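Local atomic coordinates of putative rubredoxin reductase (Rhodopseudomonas palustris, PDB entry 3FG2), a protein that probably uses NADH and an FAD cofactor to reduce the ferredoxin that supplies electrons to the cytochrome P450 CYP199A2. Residues A150-L155 with L329-L334; P184-Y189 with F352-Y357; I363-V368 with H374-K379. One frame throughout, in Å; residues are numbered along the deposited sequence.

Contact 1 (A150-L155 with L329-L334); sequences AGFIGL and LQIVGL. With FAD (flavin-adenine dinucleotide), chain B.
The ring of Phe152 meets the methyl ends of Leu329 and Ile331, joining the start of a Rossmann-type helix to the antiparallel sheet of the C-terminal reductase domain. Gly151 and Gly154 fit the GxGxxG signature of a dinucleotide-binding turn, probably the one for the pyridine nucleotide. Gly151 takes the N-cap position, and its O receives Leu155 N at 3.2 Å in the first turn.

The packed part is small and wholly apolar. Phe152 CE1 lies 3.8 Å from Leu329 CD1, the two side chains crossing at about a right angle. One ring atom further, Phe152 CZ approaches Ile331 CD1 to 4.0 Å. Both methyls arrive at a slant to the ring. Leu329 and Ile331 are alternate residues on one side of their strand; the torsion of Leu329, CG roughly anti to the backbone N (chi1 -159°), helps extend CD1 to the ring. Elsewhere Phe152 is packed by Met178 and Val181 of a loop and by Ser322 and Gln324 of strand 319-324.

Away from the ring the two segments separate quickly. Their backbones come no closer than 9.8 Å, measured from Phe152 CA to Leu329 CA, and the pair buries just 85 Å². The looser side is that of the glycine turn, where Gly151 and Gly154 remain partly exposed.

The next helix residue, Ile153, serves the cofactor instead. With CG1 anti to the carbonyl carbon (chi1 -59°) and the chain extended beyond, it places CD1 above the plane of the flavin's dimethylbenzene ring, 3.7 Å from both C7 and C8 of FAD.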
loop_
_atom_site.group_PDB
_atom_site.type_symbol
_atom_site.label_atom_id
_atom_site.label_comp_id
_atom_site.label_asym_id
_atom_site.label_seq_id
_atom_site.Cartn_x
_atom_site.Cartn_y
_atom_site.Cartn_z
ATOM N N ALA A 150 -13.934 -2.090 2.373
ATOM C CA ALA A 150 -13.822 -0.755 2.947
ATOM C C ALA A 150 -12.407 -0.406 3.407
ATOM O O ALA A 150 -12.216 0.188 4.466
ATOM C CB ALA A 150 -14.804 -0.603 4.103
ATOM N N GLY A 151 -11.417 -0.788 2.611
ATOM C CA GLY A 151 -10.045 -0.470 2.948
ATOM C C GLY A 151 -9.778 0.945 2.471
ATOM O O GLY A 151 -10.687 1.592 1.938
ATOM N N PHE A 152 -8.555 1.434 2.657
ATOM C CA PHE A 152 -8.213 2.788 2.229
ATOM C C PHE A 152 -8.581 3.054 0.773
ATOM O O PHE A 152 -9.293 4.009 0.458
ATOM C CB PHE A 152 -6.711 3.055 2.385
ATOM C CG PHE A 152 -6.234 3.057 3.800
ATOM C CD1 PHE A 152 -6.895 3.805 4.772
ATOM C CD2 PHE A 152 -5.102 2.330 4.163
ATOM C CE1 PHE A 152 -6.439 3.830 6.081
ATOM C CE2 PHE A 152 -4.637 2.349 5.476
ATOM C CZ PHE A 152 -5.312 3.103 6.436
ATOM N N ILE A 153 -8.083 2.203 -0.115
ATOM C CA ILE A 153 -8.324 2.375 -1.537
ATOM C C ILE A 153 -9.804 2.427 -1.886
ATOM O O ILE A 153 -10.244 3.318 -2.605
ATOM C CB ILE A 153 -7.631 1.258 -2.336
ATOM C CG1 ILE A 153 -6.127 1.304 -2.057
ATOM C CG2 ILE A 153 -7.907 1.433 -3.836
ATOM C CD1 ILE A 153 -5.349 0.164 -2.653
ATOM N N GLY A 154 -10.571 1.478 -1.370
ATOM C CA GLY A 154 -11.991 1.456 -1.653
ATOM C C GLY A 154 -12.700 2.753 -1.309
ATOM O O GLY A 154 -13.543 3.223 -2.079
ATOM N N LEU A 155 -12.370 3.339 -0.158
ATOM C CA LEU A 155 -13.015 4.576 0.267
ATOM C C LEU A 155 -12.502 5.784 -0.498
ATOM O O LEU A 155 -13.266 6.701 -0.801
ATOM C CB LEU A 155 -12.832 4.786 1.772
ATOM C CG LEU A 155 -13.528 3.732 2.656
ATOM C CD1 LEU A 155 -13.289 4.046 4.128
ATOM C CD2 LEU A 155 -15.024 3.717 2.367
ATOM N N LEU A 329 -6.009 11.652 6.185
ATOM C CA LEU A 329 -5.756 10.777 7.319
ATOM C C LEU A 329 -4.274 10.449 7.340
ATOM O O LEU A 329 -3.713 9.993 6.340
ATOM C CB LEU A 329 -6.539 9.471 7.175
ATOM C CG LEU A 329 -6.848 8.596 8.405
ATOM C CD1 LEU A 329 -6.949 7.142 7.962
ATOM C CD2 LEU A 329 -5.794 8.731 9.471
ATOM N N GLN A 330 -3.637 10.685 8.475
ATOM C CA GLN A 330 -2.230 10.371 8.620
ATOM C C GLN A 330 -2.061 9.476 9.837
ATOM O O GLN A 330 -2.626 9.737 10.901
ATOM C CB GLN A 330 -1.401 11.642 8.781
ATOM C CG GLN A 330 -1.286 12.461 7.518
ATOM C CD GLN A 330 -0.673 13.806 7.792
ATOM O OE1 GLN A 330 -1.227 14.607 8.543
ATOM N NE2 GLN A 330 0.479 14.065 7.193
ATOM N N ILE A 331 -1.289 8.411 9.672
ATOM C CA ILE A 331 -1.058 7.482 10.760
ATOM C C ILE A 331 0.427 7.281 10.934
ATOM O O ILE A 331 1.135 7.085 9.952
ATOM C CB ILE A 331 -1.648 6.092 10.466
ATOM C CG1 ILE A 331 -3.119 6.205 10.072
ATOM C CG2 ILE A 331 -1.503 5.204 11.698
ATOM C CD1 ILE A 331 -3.743 4.873 9.658
ATOM N N VAL A 332 0.902 7.352 12.174
ATOM C CA VAL A 332 2.305 7.095 12.448
ATOM C C VAL A 332 2.345 6.065 13.575
ATOM O O VAL A 332 1.769 6.280 14.652
ATOM C CB VAL A 332 3.075 8.367 12.870
ATOM C CG1 VAL A 332 2.431 9.007 14.099
ATOM C CG2 VAL A 332 4.529 8.003 13.164
ATOM N N GLY A 333 3.006 4.940 13.311
ATOM C CA GLY A 333 3.105 3.875 14.299
ATOM C C GLY A 333 2.131 2.744 14.006
ATOM O O GLY A 333 1.266 2.870 13.140
ATOM N N LEU A 334 2.272 1.629 14.719
ATOM C CA LEU A 334 1.386 0.477 14.539
ATOM C C LEU A 334 0.427 0.429 15.732
ATOM O O LEU A 334 0.868 0.303 16.877
ATOM C CB LEU A 334 2.217 -0.808 14.459
ATOM C CG LEU A 334 3.240 -0.876 13.310
ATOM C CD1 LEU A 334 4.176 -2.065 13.484
ATOM C CD2 LEU A 334 2.503 -0.977 11.985
HETATM P PA FAD B . 4.738 -2.012 -6.103
HETATM O O1A FAD B . 3.445 -2.736 -6.218
HETATM O O2A FAD B . 4.798 -0.664 -6.214
HETATM O O5B FAD B . 5.431 -2.514 -7.381
HETATM C C5B FAD B . 5.653 -3.923 -7.707
HETATM C C4B FAD B . 6.089 -3.904 -9.188
HETATM O O4B FAD B . 6.756 -5.195 -9.459
HETATM C C3B FAD B . 4.949 -3.804 -10.218
HETATM O O3B FAD B . 5.116 -2.873 -11.241
HETATM C C2B FAD B . 4.776 -5.239 -10.629
HETATM O O2B FAD B . 4.099 -5.396 -11.837
HETATM C C1B FAD B . 6.208 -5.673 -10.730
HETATM N N9A FAD B . 6.482 -7.112 -10.688
HETATM C C8A FAD B . 5.824 -8.058 -9.945
HETATM N N7A FAD B . 6.301 -9.283 -10.128
HETATM C C5A FAD B . 7.315 -9.140 -11.029
HETATM C C6A FAD B . 8.235 -10.123 -11.644
HETATM N N6A FAD B . 8.217 -11.412 -11.396
HETATM N N1A FAD B . 9.149 -9.586 -12.528
HETATM C C2A FAD B . 9.204 -8.243 -12.817
HETATM N N3A FAD B . 8.401 -7.281 -12.301
HETATM C C4A FAD B . 7.469 -7.779 -11.409
HETATM N N1 FAD B . 0.818 3.772 0.406
HETATM C C2 FAD B . 0.927 4.870 1.154
HETATM O O2 FAD B . 1.740 4.951 2.025
HETATM N N3 FAD B . 0.084 6.012 0.955
HETATM C C4 FAD B . -0.885 6.032 -0.033
HETATM O O4 FAD B . -1.579 7.023 -0.176
HETATM C C4X FAD B . -1.012 4.837 -0.861
HETATM N N5 FAD B . -1.937 4.800 -1.850
HETATM C C5X FAD B . -2.025 3.657 -2.624
HETATM C C6 FAD B . -2.994 3.642 -3.667
HETATM C C7 FAD B . -3.151 2.549 -4.495
HETATM C C7M FAD B . -4.198 2.585 -5.591
HETATM C C8 FAD B . -2.306 1.365 -4.306
HETATM C C8M FAD B . -2.420 0.134 -5.177
HETATM C C9 FAD B . -1.345 1.366 -3.272
HETATM C C9A FAD B . -1.196 2.498 -2.435
HETATM N N10 FAD B . -0.215 2.574 -1.359
HETATM C C10 FAD B . -0.109 3.699 -0.591
HETATM C "C1'" FAD B . 0.658 1.391 -1.152
HETATM C "C2'" FAD B . 1.977 1.540 -1.971
HETATM O "O2'" FAD B . 1.635 1.754 -3.322
HETATM C "C3'" FAD B . 2.779 0.266 -1.795
HETATM O "O3'" FAD B . 3.121 0.105 -0.423
HETATM C "C4'" FAD B . 4.046 0.336 -2.630
HETATM O "O4'" FAD B . 3.720 0.508 -4.034
HETATM C "C5'" FAD B . 4.816 -0.948 -2.439
HETATM O "O5'" FAD B . 6.100 -0.857 -3.353
HETATM P P FAD B . 6.633 -2.103 -4.000
HETATM O O1P FAD B . 7.880 -1.560 -4.754
HETATM O O2P FAD B . 6.888 -3.147 -3.112
HETATM O O3P FAD B . 5.665 -2.629 -4.968
#

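Contact 2 (P184-Y189 with F352-Y357); sequences PEISSY and FSAFCY
Phe352 drives the edge of its ring at the face of Tyr189 in a T-shaped pair, the ring centroids 5.4 Å apart and the planes at 72°. The touching atom is Phe352 CE2, which stands above the tyrosine ring but offset toward its rim, 3.7 Å from Tyr189 CD1; conversely, Tyr189 CG lies in the plane of the phenylalanine ring. Phe352 holds CG between its backbone N and carbonyl carbon (chi1 71°), which brings a side chain that leaves the strand at a slant round to the helix. Helix 184-196, of the pyridine nucleotide-disulphide oxidoreductase region, thereby packs on strand 351-358 of the C-terminal domain's antiparallel sheet, the two segments running nearly antiparallel with axes 9.2 Å apart. Ile186 leans across obliquely, its CD1 4.0 Å from Phe352 CE1. The same methyl also reaches Ala354 CB, at 4.3 Å, and so touches two residues of the strand. Cutting Phe352 back to an alanine is likely to leave the Tyr189 face without its aromatic partner and open a gap beside Ile186 CD1. The phenol end of Tyr189 is fixed separately, by a hydrogen bond from OH to Asp327 OD1.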
loop_
_atom_site.group_PDB
_atom_site.type_symbol
_atom_site.label_atom_id
_atom_site.label_comp_id
_atom_site.label_asym_id
_atom_site.label_seq_id
_atom_site.Cartn_x
_atom_site.Cartn_y
_atom_site.Cartn_z
ATOM N N PRO A 184 -11.610 2.206 16.038
ATOM C CA PRO A 184 -13.017 2.606 15.908
ATOM C C PRO A 184 -13.347 4.093 15.746
ATOM O O PRO A 184 -14.234 4.442 14.966
ATOM C CB PRO A 184 -13.663 2.004 17.156
ATOM C CG PRO A 184 -12.849 0.763 17.374
ATOM C CD PRO A 184 -11.441 1.285 17.174
ATOM N N GLU A 185 -12.656 4.968 16.473
ATOM C CA GLU A 185 -12.942 6.396 16.365
ATOM C C GLU A 185 -12.687 6.924 14.952
ATOM O O GLU A 185 -13.357 7.854 14.503
ATOM C CB GLU A 185 -12.120 7.204 17.375
ATOM C CG GLU A 185 -12.209 6.713 18.814
ATOM C CD GLU A 185 -11.458 5.385 19.041
ATOM O OE1 GLU A 185 -10.406 5.157 18.389
ATOM O OE2 GLU A 185 -11.915 4.577 19.886
ATOM N N ILE A 186 -11.720 6.340 14.254
ATOM C CA ILE A 186 -11.432 6.766 12.889
ATOM C C ILE A 186 -12.499 6.227 11.938
ATOM O O ILE A 186 -12.995 6.955 11.071
ATOM C CB ILE A 186 -10.032 6.290 12.426
ATOM C CG1 ILE A 186 -8.953 6.888 13.339
ATOM C CG2 ILE A 186 -9.781 6.708 10.986
ATOM C CD1 ILE A 186 -8.983 8.409 13.427
ATOM N N SER A 187 -12.866 4.958 12.106
ATOM C CA SER A 187 -13.893 4.357 11.260
ATOM C C SER A 187 -15.179 5.156 11.377
ATOM O O SER A 187 -15.796 5.520 10.378
ATOM C CB SER A 187 -14.170 2.917 11.680
ATOM O OG SER A 187 -12.992 2.141 11.634
ATOM N N SER A 188 -15.580 5.425 12.614
ATOM C CA SER A 188 -16.795 6.180 12.882
ATOM C C SER A 188 -16.805 7.515 12.130
ATOM O O SER A 188 -17.760 7.823 11.417
ATOM C CB SER A 188 -16.928 6.420 14.388
ATOM O OG SER A 188 -18.086 7.176 14.690
ATOM N N TYR A 189 -15.741 8.300 12.287
ATOM C CA TYR A 189 -15.643 9.599 11.621
ATOM C C TYR A 189 -15.852 9.477 10.113
ATOM O O TYR A 189 -16.652 10.202 9.518
ATOM C CB TYR A 189 -14.270 10.245 11.870
ATOM C CG TYR A 189 -14.057 11.522 11.076
ATOM C CD1 TYR A 189 -14.682 12.718 11.453
ATOM C CD2 TYR A 189 -13.285 11.522 9.913
ATOM C CE1 TYR A 189 -14.550 13.884 10.688
ATOM C CE2 TYR A 189 -13.143 12.685 9.134
ATOM C CZ TYR A 189 -13.780 13.861 9.529
ATOM O OH TYR A 189 -13.645 15.004 8.766
ATOM N N PHE A 352 -8.801 16.422 14.346
ATOM C CA PHE A 352 -8.514 15.793 15.620
ATOM C C PHE A 352 -7.583 14.619 15.385
ATOM O O PHE A 352 -7.304 14.246 14.240
ATOM C CB PHE A 352 -9.816 15.284 16.240
ATOM C CG PHE A 352 -10.393 14.098 15.521
ATOM C CD1 PHE A 352 -10.001 12.806 15.855
ATOM C CD2 PHE A 352 -11.277 14.275 14.462
ATOM C CE1 PHE A 352 -10.474 11.712 15.147
ATOM C CE2 PHE A 352 -11.759 13.184 13.742
ATOM C CZ PHE A 352 -11.358 11.901 14.083
ATOM N N SER A 353 -7.125 14.026 16.477
ATOM C CA SER A 353 -6.240 12.878 16.403
ATOM C C SER A 353 -6.636 11.851 17.460
ATOM O O SER A 353 -7.173 12.193 18.521
ATOM C CB SER A 353 -4.782 13.306 16.622
ATOM O OG SER A 353 -4.339 14.187 15.603
ATOM N N ALA A 354 -6.388 10.588 17.155
ATOM C CA ALA A 354 -6.676 9.532 18.100
ATOM C C ALA A 354 -5.318 9.042 18.589
ATOM O O ALA A 354 -4.550 8.440 17.827
ATOM C CB ALA A 354 -7.436 8.406 17.422
ATOM N N PHE A 355 -5.002 9.334 19.849
ATOM C CA PHE A 355 -3.741 8.887 20.416
ATOM C C PHE A 355 -3.994 7.489 20.949
ATOM O O PHE A 355 -4.753 7.293 21.895
ATOM C CB PHE A 355 -3.278 9.834 21.533
ATOM C CG PHE A 355 -2.642 11.096 21.028
ATOM C CD1 PHE A 355 -3.314 11.918 20.128
ATOM C CD2 PHE A 355 -1.370 11.464 21.451
ATOM C CE1 PHE A 355 -2.729 13.087 19.656
ATOM C CE2 PHE A 355 -0.772 12.634 20.985
ATOM C CZ PHE A 355 -1.456 13.447 20.084
ATOM N N CYS A 356 -3.364 6.508 20.323
ATOM C CA CYS A 356 -3.563 5.128 20.719
ATOM C C CYS A 356 -2.478 4.639 21.651
ATOM O O CYS A 356 -1.281 4.808 21.379
ATOM C CB CYS A 356 -3.611 4.251 19.475
ATOM S SG CYS A 356 -4.692 4.928 18.217
ATOM N N TYR A 357 -2.911 4.019 22.744
ATOM C CA TYR A 357 -2.004 3.478 23.744
ATOM C C TYR A 357 -2.179 1.985 23.972
ATOM O O TYR A 357 -3.223 1.399 23.656
ATOM C CB TYR A 357 -2.217 4.166 25.087
ATOM C CG TYR A 357 -1.917 5.636 25.101
ATOM C CD1 TYR A 357 -2.765 6.548 24.475
ATOM C CD2 TYR A 357 -0.787 6.123 25.758
ATOM C CE1 TYR A 357 -2.501 7.908 24.504
ATOM C CE2 TYR A 357 -0.512 7.484 25.792
ATOM C CZ TYR A 357 -1.373 8.371 25.166
ATOM O OH TYR A 357 -1.112 9.721 25.216
#

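Contact 3 (I363-V368 with H374-K379); sequences IGIESV and HVFGRK
Ile365 pushes its CD1 against the backbone of Gly377 and the ring rim of Phe376. CG1 is anti to the carbonyl carbon (chi1 -56°) and the chain then runs extended, so the terminal methyl makes the close approaches: CD1 is 3.7 Å from Gly377 CA and 3.8 Å from Phe376 CD2. It meets the phenylalanine at the edge, near the ring plane, the two side chains crossing at about a right angle. The fit over Gly377 is close, since a CB modelled on Gly377 would fall 3.0 Å from Ile365 CD1.

Strand 361-368 and the following helix 371-380 form a strand-turn-helix unit of the C-terminal reductase domain, in which the helix folds back nearly antiparallel over the strand with segment axes 8.5 Å apart. A classic beta bulge, Ile363 and Gly364 both facing Cys356, lies near the start of this strand.

At the other end of the contact the polar groups meet through a water. It donates to Ile365 O at 2.9 Å and is hydrogen-bonded to Ser367 OG and His374 ND1, each at 2.8 Å; the water oxygen sits at the edge of the His374 ring, in its plane. Ser367 OG has a second partner in Ser353 OG of the neighbouring strand.

His374 swings its ring out anti to the backbone N (chi1 -176°), leaving one nitrogen for the water and the other for the helix itself. Arg378, one turn on, folds back so that its CG lies over one ring face, and its NH1 donates to His374 NE2 at 3.0 Å, bending to 150° at the hydrogen. The acceptor is in the guanidinium plane, while the donor is tilted from the imidazole plane. The same Arg378 makes a cation-pi contact with Trp319.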
loop_
_atom_site.group_PDB
_atom_site.type_symbol
_atom_site.label_atom_id
_atom_site.label_comp_id
_atom_site.label_asym_id
_atom_site.label_seq_id
_atom_site.Cartn_x
_atom_site.Cartn_y
_atom_site.Cartn_z
ATOM N N ILE A 363 1.467 4.142 21.251
ATOM C CA ILE A 363 1.933 3.245 20.204
ATOM C C ILE A 363 1.672 3.806 18.814
ATOM O O ILE A 363 2.268 3.364 17.836
ATOM C CB ILE A 363 1.272 1.857 20.306
ATOM C CG1 ILE A 363 -0.246 2.005 20.379
ATOM C CG2 ILE A 363 1.801 1.118 21.533
ATOM C CD1 ILE A 363 -0.986 0.703 20.126
ATOM N N GLY A 364 0.776 4.781 18.718
ATOM C CA GLY A 364 0.504 5.362 17.417
ATOM C C GLY A 364 -0.443 6.533 17.460
ATOM O O GLY A 364 -1.180 6.704 18.435
ATOM N N ILE A 365 -0.415 7.346 16.404
ATOM C CA ILE A 365 -1.298 8.500 16.306
ATOM C C ILE A 365 -1.964 8.516 14.945
ATOM O O ILE A 365 -1.288 8.479 13.915
ATOM C CB ILE A 365 -0.558 9.834 16.437
ATOM C CG1 ILE A 365 0.230 9.895 17.742
ATOM C CG2 ILE A 365 -1.564 10.973 16.403
ATOM C CD1 ILE A 365 0.964 11.227 17.933
ATOM N N GLU A 366 -3.291 8.578 14.955
ATOM C CA GLU A 366 -4.095 8.618 13.741
ATOM C C GLU A 366 -4.684 10.025 13.704
ATOM O O GLU A 366 -5.571 10.351 14.490
ATOM C CB GLU A 366 -5.209 7.579 13.829
ATOM C CG GLU A 366 -4.726 6.174 14.179
ATOM C CD GLU A 366 -5.867 5.288 14.658
ATOM O OE1 GLU A 366 -6.537 5.666 15.649
ATOM O OE2 GLU A 366 -6.098 4.220 14.047
ATOM N N SER A 367 -4.181 10.851 12.794
ATOM C CA SER A 367 -4.616 12.238 12.686
ATOM C C SER A 367 -5.467 12.571 11.472
ATOM O O SER A 367 -5.077 12.290 10.348
ATOM C CB SER A 367 -3.391 13.154 12.684
ATOM O OG SER A 367 -2.534 12.866 13.775
ATOM N N VAL A 368 -6.622 13.184 11.705
ATOM C CA VAL A 368 -7.510 13.588 10.620
ATOM C C VAL A 368 -7.381 15.096 10.446
ATOM O O VAL A 368 -7.705 15.859 11.357
ATOM C CB VAL A 368 -8.983 13.253 10.927
ATOM C CG1 VAL A 368 -9.893 13.930 9.909
ATOM C CG2 VAL A 368 -9.190 11.758 10.888
ATOM N N HIS A 374 0.692 14.708 13.693
ATOM C CA HIS A 374 1.444 13.694 12.963
ATOM C C HIS A 374 2.947 13.946 13.074
ATOM O O HIS A 374 3.736 13.010 13.248
ATOM C CB HIS A 374 1.031 13.686 11.487
ATOM C CG HIS A 374 1.683 12.604 10.686
ATOM N ND1 HIS A 374 1.450 11.265 10.918
ATOM C CD2 HIS A 374 2.578 12.661 9.670
ATOM C CE1 HIS A 374 2.175 10.544 10.082
ATOM N NE2 HIS A 374 2.868 11.366 9.315
ATOM N N VAL A 375 3.345 15.209 12.966
ATOM C CA VAL A 375 4.760 15.564 13.063
ATOM C C VAL A 375 5.253 15.245 14.470
ATOM O O VAL A 375 6.399 14.853 14.661
ATOM C CB VAL A 375 4.984 17.067 12.756
ATOM C CG1 VAL A 375 6.408 17.477 13.102
ATOM C CG2 VAL A 375 4.707 17.328 11.285
ATOM N N PHE A 376 4.370 15.412 15.449
ATOM C CA PHE A 376 4.694 15.121 16.841
ATOM C C PHE A 376 5.023 13.638 16.987
ATOM O O PHE A 376 6.031 13.270 17.590
ATOM C CB PHE A 376 3.513 15.466 17.751
ATOM C CG PHE A 376 3.709 15.036 19.174
ATOM C CD1 PHE A 376 4.671 15.646 19.973
ATOM C CD2 PHE A 376 2.957 13.999 19.708
ATOM C CE1 PHE A 376 4.879 15.228 21.283
ATOM C CE2 PHE A 376 3.157 13.575 21.014
ATOM C CZ PHE A 376 4.123 14.193 21.806
ATOM N N GLY A 377 4.163 12.788 16.437
ATOM C CA GLY A 377 4.401 11.361 16.513
ATOM C C GLY A 377 5.651 10.935 15.757
ATOM O O GLY A 377 6.472 10.179 16.282
ATOM N N ARG A 378 5.803 11.425 14.527
ATOM C CA ARG A 378 6.955 11.080 13.692
ATOM C C ARG A 378 8.282 11.376 14.377
ATOM O O ARG A 378 9.290 10.752 14.075
ATOM C CB ARG A 378 6.888 11.826 12.348
ATOM C CG ARG A 378 5.760 11.360 11.407
ATOM C CD ARG A 378 6.166 10.147 10.556
ATOM N NE ARG A 378 7.136 10.506 9.523
ATOM C CZ ARG A 378 6.838 11.137 8.387
ATOM N NH1 ARG A 378 5.587 11.481 8.117
ATOM N NH2 ARG A 378 7.797 11.446 7.526
ATOM N N LYS A 379 8.279 12.322 15.306
ATOM C CA LYS A 379 9.498 12.685 16.017
ATOM C C LYS A 379 9.666 11.916 17.330
ATOM O O LYS A 379 10.750 11.427 17.640
ATOM C CB LYS A 379 9.500 14.195 16.296
ATOM C CG LYS A 379 10.547 14.682 17.304
ATOM C CD LYS A 379 11.979 14.425 16.839
ATOM C CE LYS A 379 13.008 14.904 17.876
ATOM N NZ LYS A 379 12.928 16.373 18.154
HETATM O O HOH W 1 -0.448 11.147 13.026
#

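All three contacts share the five-stranded antiparallel sheet of the C-terminal domain, with strand 361-368 of contact 3 lying between the strands used by the other two. Probable backbone hydrogen bonds tie them: Gln330 O to Ser367 N at 2.7 Å links contacts 1 and 3, and Ala354 N to Glu366 O at 2.8 Å links contacts 2 and 3. Contacts 1 and 2, with centres about 11 Å apart, also touch through Leu329 CD1 and Ile186 CG2 at 4.2 Å. Contact 1 alone reaches the cofactor directly, through Ile153; the side chains of His374 and Ile186 stay about 10 Å and 14 Å from FAD.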